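Local atomic coordinates of putative rubredoxin reductase (Rhodopseudomonas palustris, PDB entry 3FG2), a protein that probably transfers electrons from NADH through its bound FAD to a ferredoxin that serves the cytochrome P450 CYP199A2. Residues R109-D114 with G238-V243; P121-L126 with D231-G236; V171-R176 with G204-E209. All blocks are in the same frame, centred on the assembly; numbering follows the deposited sequence.

Contact 1: residues R109-D114 with G238-V243; sequences RNRMLD and GVIPNV
The carbonyl oxygen of Gly238 accepts from the backbone N of Arg111 at 3.0 Å and probably from two waters, one also near Asn110 OD1, the other near Arg111 O. One residue further into the pair, Asn110 faces Val239 across a non-hydrogen-bonded position. Beyond it, Arg109 and Ile240 form a hydrogen-bonded antiparallel pair. Ile240 N lies in the carbonyl plane of Arg109 O, 2.8 Å away, whereas Arg109 N meets Ile240 O at 2.9 Å from above the carbonyl plane. The Arg109 side chain starts with CG between its own N and carbonyl carbon (chi1 60°), then runs straight to NE, carrying the guanidinium to the far end of the other strand. There Asn242 OD1 lies at the guanidinium edge, close to its plane, and accepts from NH1, the amide and guanidinium planes only 16° apart; the modelled 2.5 Å is short and its exact value doubtful. The methyl CG2 of Ile240 covers part of one guanidinium face, 3.8 Å from NH2. NH1 is also salt-bridged to Glu244, so two acceptors limit the turning of the group. With an alanine here, Asn242 OD1 and Glu244 would probably lose their shared cationic partner, and the methyl of Ile240 would lose its flat cover. At the other end Arg111 CB packs on Ile240 CG1 at 4.0 Å, the two side chains crossing at about a right angle. Such a short antiparallel ribbon, with Asn242 centred in an inverse gamma turn beside the FAD, is consistent with the paired linkers between the FAD and probable NAD domains in flavoproteins with two dinucleotide-binding domains.

Contact 2: residues P121-L126 with D231-G236; sequences PDVLYL and DLVVVG
Residues 121-126 and 231-236 form a parallel strand pairing at one edge of the five-stranded sheet of the second Rossmann-like unit, probably the NAD-binding domain. The short strand 123-124 is outermost within the chain, and strand 232-235 links it to strand 144-148. Three backbone bonds alternate along the pair: Val233 N to Asp122 O, Leu124 N to Val233 O at 2.8 Å, and Val235 N to Leu124 O at 3.0 Å. All three donors approach nearly along the C=O axis, as expected for a regular parallel pair. Two CA-H...O contacts supplement them, the shorter from Val234 CA to Leu124 O at 3.3 Å. Past the last of these bonds a water takes over, accepting from Leu126 N at 2.7 Å and probably donating to Val235 O.

The side chains sort onto two faces. On one, Val123 and Val233 lie side by side and point the same way, with Val123 CG2 4.2 Å from Val233 CB. The other methyl of Val123, CG1, packs more closely, 3.7 Å from Val235 CG1. On the opposite face are Leu124 and Val234. Leu232 has CG anti to its backbone N (chi1 -179°), so that CD1 swings across to Leu124 CD1 at 3.9 Å, where the two leucines cross at about a right angle. CD1 of Leu232 also brushes Asp122 O at 3.5 Å. The carboxylate of Asp122 is turned to Arg138, with which OD2 makes a salt bridge.

Strand 216-222 lies against the face carrying Val123 and Val233, both of which Val217 touches. Leu124 rests on Leu135 and Arg138 of helix 129-138, and Val234 on Phe157 of helix 152-163, so this edge of the sheet lies between a strand and two helices.

Contact 3: residues V171-R176 with G204-E209; sequences VELAPR and GVRATE
Val171 and Val205 meet where the strand 167-171 of the Rossmann-like unit runs out into a loop, and where the chain after strand 200-202 turns away toward the three-stranded antiparallel sheet. The well-packed part is here. Val171 CG1 lies 4.1 Å from Val205 CG2, the side chains crossing at about a right angle, and Leu222 of strand 216-222 touches both valines. The backbones come close as well: Val205 N donates to Glu172 O at 3.3 Å, with the donor tilted well out of the carbonyl plane, and Leu173 CA makes a CA-H...O contact with Val205 O at 3.2 Å.

The solvent side is different. Gly204 is exposed there, with a positive phi (67°), a conformation a glycine adopts readily; its N makes only a weak bond to Ala174 O, and its CA a CA-H...O contact with Leu173 O at 3.0 Å. Leu173 and Arg206 are also exposed, and they meet mainly through hydrocarbon. With chi1 at -180° the Leu173 side chain extends opposite its own amide N, which throws its methyls over the arginine stem, CD1 standing 3.3 Å and CD2 3.5 Å from Arg206 CG. The arginine chain then bends at chi3, and its NH1 passes 3.9 Å from Leu173 CD2.

Glu172 starts its side chain away from residues 204-209. Its OE2 accepts from Ala150 N in the glycine-rich turn after strand 144-148, while OE1 takes the backbone N of Ala174 at 3.1 Å on its anti side, 30° out of the carboxylate plane.

How the contacts relate
Along the chain the three contacts are nested: 171-176 with 204-209 lies inside the loop closed by contact 2, which lies inside that closed by contact 1. Contacts 1 and 2 touch, their centres about 15 Å apart: Leu113 N probably donates to Tyr125 OH at 2.9 Å, and Asn110 ND2 packs on Tyr125 CB. Contact 3 touches neither; its nearest atoms are about 5 Å from contact 1 and about 6 Å from contact 2. The flavin cofactor is reached from the first two: the Asn242 side chain comes within about 4 Å of FAD, and Leu126 touches it. Contact 3 lies away from the residues that bind FAD.

Contact 1: residues R109-D114 with G238-V243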
ATOM      1  N   ARG A 109      -1.223   7.195   7.146  1.00 30.93           N
ATOM      2  CA  ARG A 109      -1.333   6.570   8.461  1.00 30.53           C
ATOM      3  C   ARG A 109      -2.633   5.797   8.657  1.00 30.89           C
ATOM      4  O   ARG A 109      -3.568   5.919   7.865  1.00 30.99           O
ATOM      5  CB  ARG A 109      -1.225   7.637   9.552  1.00 32.42           C
ATOM      6  CG  ARG A 109      -2.314   8.727   9.500  1.00 31.31           C
ATOM      7  CD  ARG A 109      -2.129   9.732  10.643  1.00 30.72           C
ATOM      8  NE  ARG A 109      -3.116  10.813  10.624  1.00 33.42           N
ATOM      9  CZ  ARG A 109      -3.150  11.792   9.721  1.00 33.97           C
ATOM     10  NH1 ARG A 109      -2.247  11.840   8.751  1.00 33.08           N
ATOM     11  NH2 ARG A 109      -4.090  12.728   9.789  1.00 35.87           N
ATOM     12  N   ASN A 110      -2.686   5.001   9.720  1.00 30.16           N
ATOM     13  CA  ASN A 110      -3.881   4.224  10.044  1.00 31.19           C
ATOM     14  C   ASN A 110      -5.060   5.147  10.315  1.00 29.49           C
ATOM     15  O   ASN A 110      -4.895   6.224  10.878  1.00 28.75           O
ATOM     16  CB  ASN A 110      -3.670   3.389  11.315  1.00 33.08           C
ATOM     17  CG  ASN A 110      -2.698   2.245  11.123  1.00 35.98           C
ATOM     18  OD1 ASN A 110      -2.922   1.357  10.302  1.00 38.86           O
ATOM     19  ND2 ASN A 110      -1.617   2.251  11.897  1.00 35.01           N
ATOM     20  N   ARG A 111      -6.252   4.724   9.915  1.00 29.25           N
ATOM     21  CA  ARG A 111      -7.457   5.493  10.198  1.00 29.11           C
ATOM     22  C   ARG A 111      -8.013   4.820  11.455  1.00 26.35           C
ATOM     23  O   ARG A 111      -8.361   3.645  11.426  1.00 26.78           O
ATOM     24  CB  ARG A 111      -8.459   5.368   9.059  1.00 33.42           C
ATOM     25  CG  ARG A 111      -9.733   6.147   9.286  1.00 36.23           C
ATOM     26  CD  ARG A 111     -10.809   5.655   8.355  1.00 41.63           C
ATOM     27  NE  ARG A 111     -12.026   6.446   8.459  1.00 46.61           N
ATOM     28  CZ  ARG A 111     -13.215   6.026   8.042  1.00 50.73           C
ATOM     29  NH1 ARG A 111     -13.339   4.817   7.499  1.00 49.91           N
ATOM     30  NH2 ARG A 111     -14.277   6.818   8.154  1.00 51.91           N
ATOM     31  N   MET A 112      -8.075   5.549  12.559  1.00 24.21           N
ATOM     32  CA  MET A 112      -8.547   4.978  13.816  1.00 24.74           C
ATOM     33  C   MET A 112      -9.979   4.456  13.798  1.00 22.46           C
ATOM     34  O   MET A 112     -10.882   5.081  13.235  1.00 22.33           O
ATOM     35  CB  MET A 112      -8.402   6.005  14.940  1.00 27.45           C
ATOM     36  CG  MET A 112      -6.967   6.441  15.225  1.00 32.23           C
ATOM     37  SD  MET A 112      -5.955   5.161  15.988  1.00 36.84           S
ATOM     38  CE  MET A 112      -5.050   4.562  14.577  1.00 35.18           C
ATOM     39  N   LEU A 113     -10.183   3.297  14.413  1.00 20.60           N
ATOM     40  CA  LEU A 113     -11.518   2.718  14.494  1.00 20.13           C
ATOM     41  C   LEU A 113     -12.295   3.645  15.429  1.00 20.84           C
ATOM     42  O   LEU A 113     -11.933   3.796  16.597  1.00 20.76           O
ATOM     43  CB  LEU A 113     -11.455   1.310  15.087  1.00 19.18           C
ATOM     44  CG  LEU A 113     -12.788   0.566  15.171  1.00 18.96           C
ATOM     45  CD1 LEU A 113     -13.292   0.266  13.760  1.00 18.80           C
ATOM     46  CD2 LEU A 113     -12.608  -0.713  15.959  1.00 18.26           C
ATOM     47  N   ASP A 114     -13.347   4.267  14.908  1.00 20.67           N
ATOM     48  CA  ASP A 114     -14.164   5.210  15.672  1.00 21.82           C
ATOM     49  C   ASP A 114     -15.315   4.512  16.399  1.00 21.68           C
ATOM     50  O   ASP A 114     -16.490   4.774  16.136  1.00 21.20           O
ATOM     51  CB  ASP A 114     -14.713   6.270  14.716  1.00 21.02           C
ATOM     52  CG  ASP A 114     -15.277   7.481  15.434  1.00 22.82           C
ATOM     53  OD1 ASP A 114     -15.247   7.533  16.686  1.00 20.35           O
ATOM     54  OD2 ASP A 114     -15.754   8.393  14.727  1.00 23.86           O
ATOM     55  N   GLY A 238      -8.930   1.202   6.433  1.00 28.35           N
ATOM     56  CA  GLY A 238      -8.454   2.341   5.671  1.00 25.99           C
ATOM     57  C   GLY A 238      -7.357   3.175   6.301  1.00 23.86           C
ATOM     58  O   GLY A 238      -7.049   3.058   7.489  1.00 21.75           O
ATOM     59  N   VAL A 239      -6.774   4.037   5.478  1.00 23.10           N
ATOM     60  CA  VAL A 239      -5.698   4.919   5.895  1.00 22.48           C
ATOM     61  C   VAL A 239      -6.096   6.366   5.677  1.00 22.62           C
ATOM     62  O   VAL A 239      -7.187   6.659   5.192  1.00 23.97           O
ATOM     63  CB  VAL A 239      -4.418   4.665   5.070  1.00 22.30           C
ATOM     64  CG1 VAL A 239      -3.944   3.242   5.267  1.00 21.30           C
ATOM     65  CG2 VAL A 239      -4.697   4.930   3.591  1.00 20.13           C
ATOM     66  N   ILE A 240      -5.192   7.262   6.043  1.00 22.88           N
ATOM     67  CA  ILE A 240      -5.389   8.688   5.869  1.00 24.47           C
ATOM     68  C   ILE A 240      -4.072   9.227   5.345  1.00 25.00           C
ATOM     69  O   ILE A 240      -3.052   9.170   6.035  1.00 25.76           O
ATOM     70  CB  ILE A 240      -5.672   9.410   7.194  1.00 25.66           C
ATOM     71  CG1 ILE A 240      -6.954   8.882   7.833  1.00 25.65           C
ATOM     72  CG2 ILE A 240      -5.790  10.910   6.940  1.00 24.32           C
ATOM     73  CD1 ILE A 240      -7.224   9.501   9.197  1.00 26.60           C
ATOM     74  N   PRO A 241      -4.064   9.738   4.107  1.00 26.41           N
ATOM     75  CA  PRO A 241      -2.809  10.277   3.566  1.00 26.14           C
ATOM     76  C   PRO A 241      -2.303  11.385   4.493  1.00 24.76           C
ATOM     77  O   PRO A 241      -3.082  12.219   4.944  1.00 23.07           O
ATOM     78  CB  PRO A 241      -3.226  10.813   2.194  1.00 26.39           C
ATOM     79  CG  PRO A 241      -4.367   9.916   1.807  1.00 27.26           C
ATOM     80  CD  PRO A 241      -5.145   9.794   3.108  1.00 26.00           C
ATOM     81  N   ASN A 242      -1.008  11.388   4.784  1.00 25.76           N
ATOM     82  CA  ASN A 242      -0.449  12.411   5.662  1.00 27.80           C
ATOM     83  C   ASN A 242      -0.230  13.712   4.894  1.00 28.38           C
ATOM     84  O   ASN A 242       0.844  13.946   4.341  1.00 28.11           O
ATOM     85  CB  ASN A 242       0.869  11.921   6.272  1.00 28.50           C
ATOM     86  CG  ASN A 242       0.691  10.668   7.118  1.00 31.34           C
ATOM     87  OD1 ASN A 242      -0.105  10.643   8.062  1.00 30.66           O
ATOM     88  ND2 ASN A 242       1.433   9.618   6.782  1.00 31.33           N
ATOM     89  N   VAL A 243      -1.253  14.561   4.875  1.00 29.81           N
ATOM     90  CA  VAL A 243      -1.191  15.831   4.159  1.00 30.40           C
ATOM     91  C   VAL A 243      -1.206  17.048   5.077  1.00 32.38           C
ATOM     92  O   VAL A 243      -0.886  18.155   4.643  1.00 32.87           O
ATOM     93  CB  VAL A 243      -2.388  15.985   3.201  1.00 29.20           C
ATOM     94  CG1 VAL A 243      -2.522  14.756   2.314  1.00 30.42           C
ATOM     95  CG2 VAL A 243      -3.656  16.202   4.000  1.00 28.46           C
TER
HETATM   96  O   HOH W   1      -5.107   0.661   8.351  1.00 39.28           O
HETATM   97  O   HOH W   2      -7.671   1.323   9.946  1.00 22.48           O

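Contact 2: residues P121-L126 with D231-G236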
ATOM      1  N   PRO A 121      -6.061  -1.983  24.845  1.00 26.11           N
ATOM      2  CA  PRO A 121      -4.775  -2.588  24.477  1.00 25.33           C
ATOM      3  C   PRO A 121      -4.797  -3.661  23.388  1.00 24.55           C
ATOM      4  O   PRO A 121      -3.903  -3.705  22.540  1.00 25.38           O
ATOM      5  CB  PRO A 121      -4.266  -3.145  25.806  1.00 25.85           C
ATOM      6  CG  PRO A 121      -4.899  -2.239  26.824  1.00 24.83           C
ATOM      7  CD  PRO A 121      -6.295  -2.096  26.294  1.00 25.72           C
ATOM      8  N   ASP A 122      -5.809  -4.524  23.410  1.00 22.90           N
ATOM      9  CA  ASP A 122      -5.899  -5.611  22.441  1.00 23.09           C
ATOM     10  C   ASP A 122      -6.567  -5.298  21.104  1.00 23.17           C
ATOM     11  O   ASP A 122      -7.023  -6.205  20.405  1.00 23.42           O
ATOM     12  CB  ASP A 122      -6.569  -6.832  23.089  1.00 25.54           C
ATOM     13  CG  ASP A 122      -5.656  -7.535  24.086  1.00 26.10           C
ATOM     14  OD1 ASP A 122      -6.175  -8.081  25.086  1.00 30.97           O
ATOM     15  OD2 ASP A 122      -4.424  -7.554  23.867  1.00 24.47           O
ATOM     16  N   VAL A 123      -6.629  -4.016  20.755  1.00 23.08           N
ATOM     17  CA  VAL A 123      -7.183  -3.592  19.472  1.00 22.12           C
ATOM     18  C   VAL A 123      -5.960  -3.031  18.737  1.00 23.01           C
ATOM     19  O   VAL A 123      -5.549  -1.886  18.955  1.00 23.16           O
ATOM     20  CB  VAL A 123      -8.265  -2.506  19.644  1.00 21.94           C
ATOM     21  CG1 VAL A 123      -8.727  -2.019  18.287  1.00 21.26           C
ATOM     22  CG2 VAL A 123      -9.454  -3.073  20.415  1.00 21.70           C
ATOM     23  N   LEU A 124      -5.386  -3.859  17.869  1.00 22.13           N
ATOM     24  CA  LEU A 124      -4.171  -3.509  17.147  1.00 21.61           C
ATOM     25  C   LEU A 124      -4.309  -3.188  15.667  1.00 21.87           C
ATOM     26  O   LEU A 124      -5.243  -3.637  14.990  1.00 21.24           O
ATOM     27  CB  LEU A 124      -3.168  -4.651  17.300  1.00 23.09           C
ATOM     28  CG  LEU A 124      -2.971  -5.145  18.734  1.00 23.84           C
ATOM     29  CD1 LEU A 124      -2.095  -6.396  18.742  1.00 25.19           C
ATOM     30  CD2 LEU A 124      -2.344  -4.032  19.561  1.00 22.77           C
ATOM     31  N   TYR A 125      -3.345  -2.418  15.172  1.00 20.63           N
ATOM     32  CA  TYR A 125      -3.295  -2.043  13.768  1.00 21.00           C
ATOM     33  C   TYR A 125      -2.121  -2.797  13.146  1.00 21.40           C
ATOM     34  O   TYR A 125      -1.351  -3.431  13.868  1.00 18.41           O
ATOM     35  CB  TYR A 125      -3.134  -0.527  13.634  1.00 18.63           C
ATOM     36  CG  TYR A 125      -4.354   0.209  14.150  1.00 21.24           C
ATOM     37  CD1 TYR A 125      -4.537   0.445  15.520  1.00 20.98           C
ATOM     38  CD2 TYR A 125      -5.366   0.602  13.278  1.00 19.58           C
ATOM     39  CE1 TYR A 125      -5.696   1.045  15.998  1.00 19.61           C
ATOM     40  CE2 TYR A 125      -6.522   1.199  13.745  1.00 19.51           C
ATOM     41  CZ  TYR A 125      -6.689   1.415  15.100  1.00 22.48           C
ATOM     42  OH  TYR A 125      -7.870   1.977  15.539  1.00 23.67           O
ATOM     43  N   LEU A 126      -1.996  -2.747  11.820  1.00 21.97           N
ATOM     44  CA  LEU A 126      -0.926  -3.460  11.123  1.00 22.60           C
ATOM     45  C   LEU A 126      -0.405  -2.716   9.890  1.00 23.99           C
ATOM     46  O   LEU A 126      -0.831  -2.995   8.766  1.00 24.16           O
ATOM     47  CB  LEU A 126      -1.421  -4.856  10.715  1.00 22.59           C
ATOM     48  CG  LEU A 126      -0.447  -5.793   9.980  1.00 23.81           C
ATOM     49  CD1 LEU A 126       0.840  -5.925  10.786  1.00 24.48           C
ATOM     50  CD2 LEU A 126      -1.087  -7.163   9.775  1.00 21.91           C
ATOM     51  N   ASP A 231     -10.629 -12.372  21.702  1.00 25.72           N
ATOM     52  CA  ASP A 231      -9.735 -11.803  22.705  1.00 25.97           C
ATOM     53  C   ASP A 231      -8.695 -10.922  22.034  1.00 25.20           C
ATOM     54  O   ASP A 231      -7.810 -10.386  22.692  1.00 26.60           O
ATOM     55  CB  ASP A 231      -9.056 -12.900  23.537  1.00 25.97           C
ATOM     56  CG  ASP A 231      -8.247 -13.861  22.697  1.00 28.57           C
ATOM     57  OD1 ASP A 231      -7.713 -14.827  23.271  1.00 30.71           O
ATOM     58  OD2 ASP A 231      -8.137 -13.657  21.470  1.00 30.55           O
ATOM     59  N   LEU A 232      -8.827 -10.765  20.718  1.00 24.38           N
ATOM     60  CA  LEU A 232      -7.919  -9.934  19.941  1.00 24.30           C
ATOM     61  C   LEU A 232      -8.617  -9.331  18.713  1.00 24.33           C
ATOM     62  O   LEU A 232      -9.382 -10.009  18.017  1.00 24.41           O
ATOM     63  CB  LEU A 232      -6.704 -10.756  19.494  1.00 25.10           C
ATOM     64  CG  LEU A 232      -5.608 -10.053  18.681  1.00 24.91           C
ATOM     65  CD1 LEU A 232      -4.966  -8.949  19.503  1.00 23.77           C
ATOM     66  CD2 LEU A 232      -4.557 -11.068  18.266  1.00 25.92           C
ATOM     67  N   VAL A 233      -8.348  -8.055  18.454  1.00 22.45           N
ATOM     68  CA  VAL A 233      -8.929  -7.370  17.307  1.00 21.55           C
ATOM     69  C   VAL A 233      -7.845  -6.707  16.461  1.00 22.45           C
ATOM     70  O   VAL A 233      -6.960  -6.020  16.982  1.00 21.80           O
ATOM     71  CB  VAL A 233      -9.930  -6.266  17.739  1.00 21.88           C
ATOM     72  CG1 VAL A 233     -10.534  -5.586  16.496  1.00 17.82           C
ATOM     73  CG2 VAL A 233     -11.030  -6.865  18.609  1.00 21.32           C
ATOM     74  N   VAL A 234      -7.917  -6.924  15.154  1.00 22.06           N
ATOM     75  CA  VAL A 234      -6.976  -6.314  14.223  1.00 23.23           C
ATOM     76  C   VAL A 234      -7.834  -5.482  13.274  1.00 23.45           C
ATOM     77  O   VAL A 234      -8.730  -6.005  12.611  1.00 24.19           O
ATOM     78  CB  VAL A 234      -6.193  -7.386  13.433  1.00 23.41           C
ATOM     79  CG1 VAL A 234      -5.293  -6.724  12.401  1.00 24.79           C
ATOM     80  CG2 VAL A 234      -5.358  -8.224  14.397  1.00 23.20           C
ATOM     81  N   VAL A 235      -7.589  -4.180  13.222  1.00 24.11           N
ATOM     82  CA  VAL A 235      -8.402  -3.340  12.358  1.00 25.81           C
ATOM     83  C   VAL A 235      -7.647  -2.752  11.182  1.00 26.36           C
ATOM     84  O   VAL A 235      -6.522  -2.263  11.313  1.00 25.93           O
ATOM     85  CB  VAL A 235      -9.108  -2.194  13.156  1.00 26.94           C
ATOM     86  CG1 VAL A 235      -8.813  -2.323  14.637  1.00 26.77           C
ATOM     87  CG2 VAL A 235      -8.691  -0.836  12.634  1.00 27.00           C
ATOM     88  N   GLY A 236      -8.291  -2.830  10.025  1.00 26.15           N
ATOM     89  CA  GLY A 236      -7.727  -2.309   8.801  1.00 26.65           C
ATOM     90  C   GLY A 236      -8.862  -1.703   8.009  1.00 27.11           C
ATOM     91  O   GLY A 236      -9.244  -2.220   6.957  1.00 27.10           O
TER
HETATM   92  O   HOH W   3      -3.868  -1.449  10.360  1.00 26.65           O

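Contact 3: residues V171-R176 with G204-E209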
ATOM      1  N   VAL A 171     -14.654  -9.283   9.535  1.00 19.58           N
ATOM      2  CA  VAL A 171     -15.790  -8.377   9.442  1.00 19.44           C
ATOM      3  C   VAL A 171     -15.610  -7.344   8.325  1.00 18.64           C
ATOM      4  O   VAL A 171     -14.709  -6.507   8.384  1.00 16.92           O
ATOM      5  CB  VAL A 171     -15.989  -7.634  10.785  1.00 19.88           C
ATOM      6  CG1 VAL A 171     -17.018  -6.518  10.628  1.00 18.35           C
ATOM      7  CG2 VAL A 171     -16.422  -8.623  11.857  1.00 16.47           C
ATOM      8  N   GLU A 172     -16.472  -7.419   7.313  1.00 19.66           N
ATOM      9  CA  GLU A 172     -16.443  -6.492   6.179  1.00 19.97           C
ATOM     10  C   GLU A 172     -17.824  -5.870   5.963  1.00 19.65           C
ATOM     11  O   GLU A 172     -18.841  -6.569   5.993  1.00 19.64           O
ATOM     12  CB  GLU A 172     -16.013  -7.211   4.897  1.00 18.70           C
ATOM     13  CG  GLU A 172     -16.143  -6.344   3.648  1.00 19.93           C
ATOM     14  CD  GLU A 172     -15.323  -5.061   3.731  1.00 22.70           C
ATOM     15  OE1 GLU A 172     -15.727  -4.052   3.109  1.00 23.07           O
ATOM     16  OE2 GLU A 172     -14.273  -5.058   4.408  1.00 22.09           O
ATOM     17  N   LEU A 173     -17.858  -4.559   5.734  1.00 19.77           N
ATOM     18  CA  LEU A 173     -19.127  -3.864   5.521  1.00 21.12           C
ATOM     19  C   LEU A 173     -19.707  -4.139   4.136  1.00 20.75           C
ATOM     20  O   LEU A 173     -20.924  -4.207   3.970  1.00 23.08           O
ATOM     21  CB  LEU A 173     -18.961  -2.352   5.722  1.00 19.46           C
ATOM     22  CG  LEU A 173     -20.252  -1.541   5.525  1.00 20.10           C
ATOM     23  CD1 LEU A 173     -21.345  -2.099   6.437  1.00 18.99           C
ATOM     24  CD2 LEU A 173     -19.999  -0.054   5.817  1.00 17.02           C
ATOM     25  N   ALA A 174     -18.835  -4.301   3.149  1.00 19.10           N
ATOM     26  CA  ALA A 174     -19.266  -4.585   1.788  1.00 19.31           C
ATOM     27  C   ALA A 174     -19.742  -6.032   1.663  1.00 19.78           C
ATOM     28  O   ALA A 174     -19.478  -6.867   2.529  1.00 21.07           O
ATOM     29  CB  ALA A 174     -18.117  -4.331   0.824  1.00 18.69           C
ATOM     30  N   PRO A 175     -20.456  -6.348   0.574  1.00 20.97           N
ATOM     31  CA  PRO A 175     -20.960  -7.706   0.353  1.00 21.08           C
ATOM     32  C   PRO A 175     -19.890  -8.739  -0.034  1.00 21.06           C
ATOM     33  O   PRO A 175     -20.179  -9.938  -0.085  1.00 22.13           O
ATOM     34  CB  PRO A 175     -21.997  -7.505  -0.746  1.00 19.97           C
ATOM     35  CG  PRO A 175     -21.406  -6.374  -1.535  1.00 20.87           C
ATOM     36  CD  PRO A 175     -20.962  -5.427  -0.458  1.00 20.17           C
ATOM     37  N   ARG A 176     -18.668  -8.276  -0.300  1.00 19.17           N
ATOM     38  CA  ARG A 176     -17.561  -9.163  -0.671  1.00 18.85           C
ATOM     39  C   ARG A 176     -16.216  -8.556  -0.267  1.00 19.73           C
ATOM     40  O   ARG A 176     -16.111  -7.352  -0.023  1.00 20.02           O
ATOM     41  CB  ARG A 176     -17.573  -9.441  -2.181  1.00 18.91           C
ATOM     42  CG  ARG A 176     -17.254  -8.230  -3.053  1.00 18.13           C
ATOM     43  CD  ARG A 176     -17.516  -8.509  -4.526  1.00 16.75           C
ATOM     44  NE  ARG A 176     -17.425  -7.286  -5.318  1.00 19.59           N
ATOM     45  CZ  ARG A 176     -16.285  -6.747  -5.737  1.00 19.74           C
ATOM     46  NH1 ARG A 176     -15.130  -7.327  -5.446  1.00 22.52           N
ATOM     47  NH2 ARG A 176     -16.298  -5.619  -6.435  1.00 19.48           N
ATOM     48  N   GLY A 204     -21.619  -7.256   5.027  1.00 19.73           N
ATOM     49  CA  GLY A 204     -22.692  -6.314   5.278  1.00 18.78           C
ATOM     50  C   GLY A 204     -22.800  -5.772   6.686  1.00 19.56           C
ATOM     51  O   GLY A 204     -23.868  -5.296   7.077  1.00 19.84           O
ATOM     52  N   VAL A 205     -21.705  -5.817   7.438  1.00 19.64           N
ATOM     53  CA  VAL A 205     -21.710  -5.332   8.812  1.00 19.84           C
ATOM     54  C   VAL A 205     -20.517  -4.446   9.190  1.00 22.11           C
ATOM     55  O   VAL A 205     -19.435  -4.547   8.605  1.00 21.54           O
ATOM     56  CB  VAL A 205     -21.779  -6.520   9.800  1.00 20.76           C
ATOM     57  CG1 VAL A 205     -23.196  -7.094   9.823  1.00 19.42           C
ATOM     58  CG2 VAL A 205     -20.782  -7.611   9.378  1.00 18.23           C
ATOM     59  N   ARG A 206     -20.743  -3.570  10.168  1.00 22.32           N
ATOM     60  CA  ARG A 206     -19.723  -2.658  10.683  1.00 24.73           C
ATOM     61  C   ARG A 206     -19.576  -2.941  12.162  1.00 24.23           C
ATOM     62  O   ARG A 206     -20.497  -3.469  12.792  1.00 25.02           O
ATOM     63  CB  ARG A 206     -20.158  -1.192  10.598  1.00 26.48           C
ATOM     64  CG  ARG A 206     -20.536  -0.651   9.253  1.00 31.65           C
ATOM     65  CD  ARG A 206     -21.191   0.714   9.454  1.00 33.71           C
ATOM     66  NE  ARG A 206     -20.312   1.635  10.170  1.00 34.66           N
ATOM     67  CZ  ARG A 206     -19.682   2.663   9.605  1.00 36.87           C
ATOM     68  NH1 ARG A 206     -19.836   2.914   8.309  1.00 34.05           N
ATOM     69  NH2 ARG A 206     -18.885   3.434  10.335  1.00 36.82           N
ATOM     70  N   ALA A 207     -18.433  -2.564  12.719  1.00 23.64           N
ATOM     71  CA  ALA A 207     -18.214  -2.720  14.147  1.00 24.72           C
ATOM     72  C   ALA A 207     -18.889  -1.489  14.762  1.00 24.47           C
ATOM     73  O   ALA A 207     -18.703  -0.372  14.280  1.00 25.33           O
ATOM     74  CB  ALA A 207     -16.722  -2.718  14.462  1.00 23.70           C
ATOM     75  N   THR A 208     -19.694  -1.688  15.800  1.00 23.53           N
ATOM     76  CA  THR A 208     -20.370  -0.571  16.449  1.00 22.78           C
ATOM     77  C   THR A 208     -19.875  -0.391  17.876  1.00 24.26           C
ATOM     78  O   THR A 208     -20.178   0.613  18.519  1.00 24.01           O
ATOM     79  CB  THR A 208     -21.895  -0.785  16.512  1.00 21.93           C
ATOM     80  OG1 THR A 208     -22.175  -1.996  17.225  1.00 20.68           O
ATOM     81  CG2 THR A 208     -22.486  -0.867  15.109  1.00 22.01           C
ATOM     82  N   GLU A 209     -19.112  -1.369  18.364  1.00 25.83           N
ATOM     83  CA  GLU A 209     -18.589  -1.338  19.724  1.00 26.61           C
ATOM     84  C   GLU A 209     -17.652  -2.524  19.961  1.00 26.50           C
ATOM     85  O   GLU A 209     -17.825  -3.585  19.365  1.00 27.05           O
ATOM     86  CB  GLU A 209     -19.762  -1.393  20.720  1.00 24.60           C
ATOM     87  CG  GLU A 209     -19.389  -1.709  22.162  1.00 30.39           C
ATOM     88  CD  GLU A 209     -20.606  -1.756  23.099  1.00 33.79           C
ATOM     89  OE1 GLU A 209     -21.580  -2.472  22.786  1.00 33.59           O
ATOM     90  OE2 GLU A 209     -20.588  -1.083  24.155  1.00 36.23           O
TER